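PDB 5TP4: amidase, hydantoinase/carbamoylase family from Burkholderia ambifaria, which probably hydrolyses N-carbamoyl-L-amino acids as a zinc-dependent amidase of the peptidase M20 family, with two zinc ions per subunit. Local coordinates for residues 343-348 with 412-417; 378-383 with 405-410. One frame throughout, in Å; residues are numbered along the deposited sequence. Where two conformers were deposited one is given.

Contacts 1 and 2 share helix 398-416 and lie on one face of the large mixed β-sheet, with centres about 10 Å apart. In chain order come helix 340-353, strand 377-382 and then helix 398-416, so contact 2 is nested inside the loop closed by contact 1. Contact 2 sets the shared helix on the strand, deep in the protein; contact 1 joins a later turn of it to the neighbouring helix nearer the surface. The two meet directly, Val346 O lying 3.6 Å from Val407 CG1 and Val346 CG2 lying 4.0 Å from Ala378 CB. The helices thus pack side by side on the sheet, whose strand 377-382 neighbours the one carrying the zinc ligand His198.

Contact 1. Residues 343-348 with 412-417; sequences VELVAR and VLARAG
Leu345 reaches across from helix 340-353 and divides its two methyls between adjacent residues of helix 398-416. CD1 of Leu345 rests 3.8 Å from Arg415 CB, and CD2 lies 3.9 Å from Ala414 CB. The first branch also approaches the main chain, with Leu345 CD1 4.0 Å from Arg415 N, and it meets the aliphatic shaft further out, at 4.0 Å from Arg415 CD. Within residues 343-348, Leu345 supplies every side-chain approach to residues 412-417, which agrees with the modest 124 Å² buried between the segments. The backbones are closest at the same place, Leu345 CA standing 7.1 Å from Ala414 CA, so a small alanine lies at the point of closest approach.

Torsions describe how the two longer chains are set. Leu345 carries CG opposite its carbonyl carbon (chi1 -65°), and its bond to CB is directed at the other helix. In Arg415 the chain departs opposite the backbone N and then bends at its second torsion (chi2 68°). The leucine and arginine side chains cross at about a right angle, and it is methylenes of the arginine that the methyl meets. The guanidinium is committed elsewhere, since NE forms a salt bridge with Asp192 OD2.

Further out, each helix has its own support. Val346 packs on Ala378 and Val380 of strand 377-382, while Val412 lies on Val87, Ile89 and Phe195, so both helices cover the same β-sheet.

Because, within 4.2 Å, the side chains here meet only carbon atoms and the backbone N of Arg415 across the two segments, the helices are joined at this point by apolar packing, with the charge of Arg415 paired off to the side by Asp192.

Contact 2. Residues 378-383 with 405-410; sequences AMVFIP and TNVLLN
Val380, pointing from strand 377-382 at helix 398-416, makes a helix-on-sheet contact in the α/β fold of this M20-family enzyme. The tight part is a cluster of three buried side chains. Val407 CG1 stands the same distance, 4.1 Å, from Val380 CG1 and from Val380 CG2, so a single methyl of the helix faces the fork of the strand valine. That methyl lies opposite the backbone N of Val407 (chi1 167°). Beside it, Val380 CG2 is 4.3 Å from both Leu408 CA and Leu408 CD1, touching the helix backbone as well as a leucine branch. The backbone evidence agrees: the closest pair of alpha carbons is Val380 with Leu408, at 6.7 Å.

Towards the strand end the approach slackens. Ile382 CG2 stays 5.4 Å from Thr405 N, and the isoleucine packs instead on Tyr106 of helix 105-121; Thr405, whose CB points away from the strand, turns to Ala110 of that helix. This looser side is buried too, being filled by a third element rather than by solvent. Met379 points away from helix 398-416 and touches His198, a zinc ligand. Backbone hydrogen bonds join Val380 to Glu196 and His198, which places it on the strand next to the one that bears that ligand; the Val380 side chain is about 13 Å from a bound zinc ion.

On another side of the helix the buried Asn406 and Asn410 carry polar groups. Asn410 OD1 bonds to NE2 of His7, part of the N-terminal histidine tag, and its ND2 bonds to Leu13 O, tying the helix to the N-terminal segment. Asn410 ND2 also donates to Asn406 O at 3.0 Å with a nearly straight N-H...O angle of 174°, and Asn410 N reaches that same oxygen from the opposite face of its carbonyl plane.

Contact 1. Residues 343-348 with 412-417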
ATOM      1  N   VAL B 343      23.452  35.284  -3.677  1.00 10.49           N
ATOM      2  CA  VAL B 343      22.680  34.807  -4.823  1.00 10.47           C
ATOM      3  C   VAL B 343      22.874  35.740  -6.004  1.00 10.97           C
ATOM      4  O   VAL B 343      23.026  35.295  -7.155  1.00 10.85           O
ATOM      5  CB  VAL B 343      21.191  34.656  -4.452  1.00  7.79           C
ATOM      6  CG1 VAL B 343      20.376  34.236  -5.665  1.00 11.77           C
ATOM      7  CG2 VAL B 343      21.035  33.598  -3.366  1.00 10.52           C
ATOM      8  N   GLU B 344      22.931  37.051  -5.729  1.00 10.60           N
ATOM      9  CA  GLU B 344      23.126  38.031  -6.796  0.55  9.71           C
ATOM     10  C   GLU B 344      24.488  37.866  -7.461  1.00 11.05           C
ATOM     11  O   GLU B 344      24.628  38.133  -8.656  1.00 11.32           O
ATOM     12  CB  GLU B 344      22.951  39.449  -6.240  0.55 10.71           C
ATOM     13  CG  GLU B 344      23.230  40.570  -7.230  0.55 12.94           C
ATOM     14  CD  GLU B 344      23.095  41.950  -6.585  0.55 16.99           C
ATOM     15  OE1 GLU B 344      22.057  42.163  -5.939  0.55 20.68           O
ATOM     16  OE2 GLU B 344      24.023  42.791  -6.682  0.55 14.26           O
ATOM     17  N   LEU B 345      25.511  37.423  -6.711  1.00 10.70           N
ATOM     18  CA  LEU B 345      26.807  37.195  -7.352  1.00  8.24           C
ATOM     19  C   LEU B 345      26.721  36.043  -8.347  1.00 10.56           C
ATOM     20  O   LEU B 345      27.356  36.070  -9.411  1.00 10.12           O
ATOM     21  CB  LEU B 345      27.877  36.883  -6.305  1.00  9.66           C
ATOM     22  CG  LEU B 345      28.185  38.031  -5.332  1.00 11.72           C
ATOM     23  CD1 LEU B 345      29.235  37.594  -4.316  1.00 11.85           C
ATOM     24  CD2 LEU B 345      28.664  39.293  -6.078  1.00 13.49           C
ATOM     25  N   VAL B 346      25.984  34.986  -7.980  1.00 10.07           N
ATOM     26  CA  VAL B 346      25.776  33.863  -8.888  1.00  9.50           C
ATOM     27  C   VAL B 346      25.098  34.337 -10.162  1.00 10.48           C
ATOM     28  O   VAL B 346      25.523  34.002 -11.281  1.00 10.96           O
ATOM     29  CB  VAL B 346      24.961  32.762  -8.187  1.00  8.13           C
ATOM     30  CG1 VAL B 346      24.584  31.642  -9.173  1.00  9.98           C
ATOM     31  CG2 VAL B 346      25.773  32.175  -7.047  1.00  9.32           C
ATOM     32  N   ALA B 347      24.027  35.115 -10.009  1.00 10.76           N
ATOM     33  CA  ALA B 347      23.300  35.637 -11.158  1.00  8.74           C
ATOM     34  C   ALA B 347      24.209  36.492 -12.029  1.00  9.51           C
ATOM     35  O   ALA B 347      24.219  36.357 -13.255  1.00 12.33           O
ATOM     36  CB  ALA B 347      22.084  36.445 -10.681  1.00 11.56           C
ATOM     37  N   ARG B 348      24.986  37.387 -11.409  1.00  8.88           N
ATOM     38  CA  ARG B 348      25.807  38.286 -12.204  1.00  9.88           C
ATOM     39  C   ARG B 348      26.865  37.510 -12.977  1.00 11.09           C
ATOM     40  O   ARG B 348      27.193  37.874 -14.115  1.00 10.31           O
ATOM     41  CB  ARG B 348      26.475  39.356 -11.325  1.00 12.44           C
ATOM     42  CG  ARG B 348      25.528  40.333 -10.654  1.00 12.91           C
ATOM     43  CD  ARG B 348      26.339  41.345  -9.781  1.00 16.40           C
ATOM     44  NE  ARG B 348      25.483  42.405  -9.248  1.00 13.68           N
ATOM     45  CZ  ARG B 348      25.230  43.545  -9.894  1.00 24.23           C
ATOM     46  NH1 ARG B 348      25.783  43.795 -11.090  1.00 18.22           N
ATOM     47  NH2 ARG B 348      24.428  44.446  -9.348  1.00 21.22           N
ATOM     48  N   VAL B 412      32.693  33.394  -6.468  1.00 10.12           N
ATOM     49  CA  VAL B 412      33.603  33.317  -5.327  1.00  9.71           C
ATOM     50  C   VAL B 412      34.651  34.420  -5.394  1.00 11.50           C
ATOM     51  O   VAL B 412      34.968  35.049  -4.376  1.00 13.58           O
ATOM     52  CB  VAL B 412      34.245  31.916  -5.243  1.00  9.36           C
ATOM     53  CG1 VAL B 412      35.525  31.914  -4.334  1.00 12.23           C
ATOM     54  CG2 VAL B 412      33.195  30.867  -4.785  1.00 10.44           C
ATOM     55  N   LEU B 413      35.215  34.684  -6.593  1.00 10.63           N
ATOM     56  CA  LEU B 413      36.213  35.747  -6.717  0.54 12.00           C
ATOM     57  C   LEU B 413      35.622  37.113  -6.420  1.00 15.89           C
ATOM     58  O   LEU B 413      36.278  37.964  -5.808  1.00 19.83           O
ATOM     59  CB  LEU B 413      36.820  35.756  -8.116  0.54 15.37           C
ATOM     60  CG  LEU B 413      37.848  34.670  -8.372  0.54  9.07           C
ATOM     61  CD1 LEU B 413      38.576  34.940  -9.677  0.54 10.74           C
ATOM     62  CD2 LEU B 413      38.849  34.570  -7.228  0.54 11.71           C
ATOM     63  N   ALA B 414      34.389  37.361  -6.872  1.00 13.25           N
ATOM     64  CA  ALA B 414      33.762  38.631  -6.537  1.00 15.26           C
ATOM     65  C   ALA B 414      33.628  38.774  -5.027  1.00 16.18           C
ATOM     66  O   ALA B 414      33.921  39.835  -4.467  1.00 13.93           O
ATOM     67  CB  ALA B 414      32.394  38.747  -7.225  1.00 12.40           C
ATOM     68  N   ARG B 415      33.262  37.684  -4.346  1.00 14.18           N
ATOM     69  CA  ARG B 415      33.070  37.746  -2.905  1.00 14.33           C
ATOM     70  C   ARG B 415      34.398  37.893  -2.175  1.00 10.78           C
ATOM     71  O   ARG B 415      34.528  38.715  -1.251  1.00 13.36           O
ATOM     72  CB  ARG B 415      32.326  36.493  -2.438  1.00 11.37           C
ATOM     73  CG  ARG B 415      31.970  36.527  -0.953  1.00 11.25           C
ATOM     74  CD  ARG B 415      30.908  37.600  -0.642  1.00 12.51           C
ATOM     75  NE  ARG B 415      30.478  37.496   0.749  1.00 15.01           N
ATOM     76  CZ  ARG B 415      29.382  38.033   1.269  1.00 16.85           C
ATOM     77  NH1 ARG B 415      28.552  38.763   0.528  1.00 12.62           N
ATOM     78  NH2 ARG B 415      29.120  37.814   2.553  1.00 14.05           N
ATOM     79  N   ALA B 416      35.402  37.130  -2.594  1.00  9.97           N
ATOM     80  CA  ALA B 416      36.680  37.111  -1.906  1.00 11.14           C
ATOM     81  C   ALA B 416      37.579  38.273  -2.270  1.00 15.07           C
ATOM     82  O   ALA B 416      38.469  38.612  -1.485  1.00 16.77           O
ATOM     83  CB  ALA B 416      37.417  35.803  -2.219  1.00 15.87           C
ATOM     84  N   GLY B 417      37.382  38.883  -3.430  1.00 15.35           N
ATOM     85  CA  GLY B 417      38.262  39.939  -3.867  1.00 15.51           C
ATOM     86  C   GLY B 417      39.568  39.409  -4.433  1.00 21.71           C
ATOM     87  O   GLY B 417      40.002  38.292  -4.160  1.00 17.56           O
TER

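Contact 2. Residues 378-383 with 405-410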
ATOM      1  N   ALA B 378      24.999  30.809  -0.957  1.00  9.70           N
ATOM      2  CA  ALA B 378      24.344  30.721  -2.258  1.00  8.74           C
ATOM      3  C   ALA B 378      24.708  29.384  -2.866  1.00  8.08           C
ATOM      4  O   ALA B 378      25.680  28.731  -2.456  1.00  9.40           O
ATOM      5  CB  ALA B 378      24.747  31.850  -3.229  1.00  8.78           C
ATOM      6  N   MET B 379      23.914  28.968  -3.854  1.00  8.39           N
ATOM      7  CA  MET B 379      24.235  27.738  -4.575  1.00  7.81           C
ATOM      8  C   MET B 379      24.185  27.955  -6.080  1.00  8.18           C
ATOM      9  O   MET B 379      23.449  28.816  -6.594  1.00 11.07           O
ATOM     10  CB  MET B 379      23.280  26.587  -4.234  1.00 10.39           C
ATOM     11  CG  MET B 379      23.452  25.997  -2.818  1.00 10.70           C
ATOM     12  SD  MET B 379      22.352  24.550  -2.605  1.00 10.76           S
ATOM     13  CE  MET B 379      23.193  23.343  -3.610  1.00 10.64           C
ATOM     14  N   VAL B 380      24.968  27.132  -6.790  1.00  9.09           N
ATOM     15  CA  VAL B 380      24.930  27.059  -8.248  1.00  9.44           C
ATOM     16  C   VAL B 380      24.401  25.687  -8.609  1.00  7.67           C
ATOM     17  O   VAL B 380      25.067  24.684  -8.325  1.00  8.93           O
ATOM     18  CB  VAL B 380      26.317  27.253  -8.891  1.00  7.73           C
ATOM     19  CG1 VAL B 380      26.159  27.352 -10.436  1.00  8.17           C
ATOM     20  CG2 VAL B 380      27.044  28.502  -8.342  1.00 10.56           C
ATOM     21  N   PHE B 381      23.232  25.628  -9.269  1.00  9.29           N
ATOM     22  CA  PHE B 381      22.768  24.364  -9.844  1.00  8.95           C
ATOM     23  C   PHE B 381      23.174  24.251 -11.311  1.00 11.69           C
ATOM     24  O   PHE B 381      23.173  25.246 -12.048  1.00 10.61           O
ATOM     25  CB  PHE B 381      21.243  24.233  -9.823  1.00  9.03           C
ATOM     26  CG  PHE B 381      20.649  23.671  -8.553  1.00  9.02           C
ATOM     27  CD1 PHE B 381      21.417  23.197  -7.521  1.00 13.03           C
ATOM     28  CD2 PHE B 381      19.271  23.652  -8.433  1.00  9.69           C
ATOM     29  CE1 PHE B 381      20.818  22.681  -6.363  1.00 14.65           C
ATOM     30  CE2 PHE B 381      18.651  23.150  -7.285  1.00 11.36           C
ATOM     31  CZ  PHE B 381      19.422  22.664  -6.257  1.00  9.76           C
ATOM     32  N   ILE B 382      23.469  23.023 -11.735  1.00 10.02           N
ATOM     33  CA  ILE B 382      23.618  22.672 -13.150  1.00 11.38           C
ATOM     34  C   ILE B 382      22.584  21.606 -13.499  1.00 12.30           C
ATOM     35  O   ILE B 382      22.099  20.867 -12.625  1.00 10.51           O
ATOM     36  CB  ILE B 382      25.055  22.200 -13.489  1.00 10.16           C
ATOM     37  CG1 ILE B 382      25.464  20.926 -12.721  1.00  8.86           C
ATOM     38  CG2 ILE B 382      26.051  23.340 -13.252  1.00 12.13           C
ATOM     39  CD1 ILE B 382      26.683  20.230 -13.316  1.00 11.43           C
ATOM     40  N   PRO B 383      22.214  21.487 -14.772  1.00 13.59           N
ATOM     41  CA  PRO B 383      21.235  20.460 -15.149  1.00 10.95           C
ATOM     42  C   PRO B 383      21.810  19.061 -15.022  1.00 15.45           C
ATOM     43  O   PRO B 383      23.023  18.847 -15.032  1.00 15.09           O
ATOM     44  CB  PRO B 383      20.899  20.784 -16.613  1.00 11.60           C
ATOM     45  CG  PRO B 383      21.952  21.655 -17.075  1.00 15.81           C
ATOM     46  CD  PRO B 383      22.637  22.297 -15.928  1.00 11.90           C
ATOM     47  N   THR B 405      30.952  25.661 -13.085  1.00  9.62           N
ATOM     48  CA  THR B 405      32.157  25.984 -12.328  1.00  8.27           C
ATOM     49  C   THR B 405      32.718  27.355 -12.709  1.00 11.78           C
ATOM     50  O   THR B 405      33.277  28.048 -11.847  1.00 10.92           O
ATOM     51  CB  THR B 405      33.194  24.887 -12.508  1.00  9.83           C
ATOM     52  OG1 THR B 405      32.555  23.627 -12.291  1.00 12.84           O
ATOM     53  CG2 THR B 405      34.342  25.002 -11.492  1.00  8.56           C
ATOM     54  N   ASN B 406      32.581  27.768 -13.969  1.00 10.11           N
ATOM     55  CA  ASN B 406      32.906  29.152 -14.329  1.00  7.74           C
ATOM     56  C   ASN B 406      32.086  30.139 -13.513  1.00 11.79           C
ATOM     57  O   ASN B 406      32.603  31.178 -13.076  1.00 12.44           O
ATOM     58  CB  ASN B 406      32.682  29.393 -15.816  1.00  8.13           C
ATOM     59  CG  ASN B 406      33.754  28.747 -16.668  1.00  9.33           C
ATOM     60  OD1 ASN B 406      34.862  28.459 -16.190  1.00 12.79           O
ATOM     61  ND2 ASN B 406      33.447  28.549 -17.952  1.00 12.72           N
ATOM     62  N   VAL B 407      30.798  29.838 -13.305  1.00 10.60           N
ATOM     63  CA  VAL B 407      29.958  30.721 -12.497  1.00  9.08           C
ATOM     64  C   VAL B 407      30.405  30.686 -11.044  1.00  8.46           C
ATOM     65  O   VAL B 407      30.533  31.734 -10.390  1.00  8.35           O
ATOM     66  CB  VAL B 407      28.475  30.332 -12.641  1.00  8.38           C
ATOM     67  CG1 VAL B 407      27.631  31.037 -11.562  1.00  8.66           C
ATOM     68  CG2 VAL B 407      27.973  30.719 -14.045  1.00  8.20           C
ATOM     69  N   LEU B 408      30.657  29.485 -10.512  1.00  9.15           N
ATOM     70  CA  LEU B 408      31.138  29.365  -9.136  1.00  5.81           C
ATOM     71  C   LEU B 408      32.418  30.155  -8.946  1.00 11.73           C
ATOM     72  O   LEU B 408      32.570  30.908  -7.977  1.00 10.44           O
ATOM     73  CB  LEU B 408      31.376  27.897  -8.794  1.00  7.54           C
ATOM     74  CG  LEU B 408      31.935  27.616  -7.376  1.00  8.82           C
ATOM     75  CD1 LEU B 408      30.841  28.000  -6.338  1.00 10.04           C
ATOM     76  CD2 LEU B 408      32.338  26.156  -7.247  1.00  8.27           C
ATOM     77  N   LEU B 409      33.352  29.998  -9.880  1.00 10.15           N
ATOM     78  CA  LEU B 409      34.639  30.674  -9.779  1.00 10.21           C
ATOM     79  C   LEU B 409      34.459  32.172  -9.688  1.00  9.72           C
ATOM     80  O   LEU B 409      35.125  32.845  -8.891  1.00 11.15           O
ATOM     81  CB  LEU B 409      35.483  30.332 -11.013  1.00 12.55           C
ATOM     82  CG  LEU B 409      36.707  31.195 -11.305  1.00 13.95           C
ATOM     83  CD1 LEU B 409      37.816  30.946 -10.251  1.00  8.74           C
ATOM     84  CD2 LEU B 409      37.226  30.849 -12.717  1.00 13.24           C
ATOM     85  N   ASN B 410      33.611  32.730 -10.552  1.00  9.45           N
ATOM     86  CA  ASN B 410      33.563  34.178 -10.626  1.00  8.84           C
ATOM     87  C   ASN B 410      32.700  34.765  -9.521  1.00 10.67           C
ATOM     88  O   ASN B 410      32.956  35.896  -9.089  1.00 10.62           O
ATOM     89  CB  ASN B 410      33.093  34.619 -12.011  1.00  9.54           C
ATOM     90  CG  ASN B 410      34.220  34.596 -13.012  1.00 11.86           C
ATOM     91  OD1 ASN B 410      34.942  35.578 -13.145  1.00 13.84           O
ATOM     92  ND2 ASN B 410      34.432  33.435 -13.681  1.00 11.98           N
TER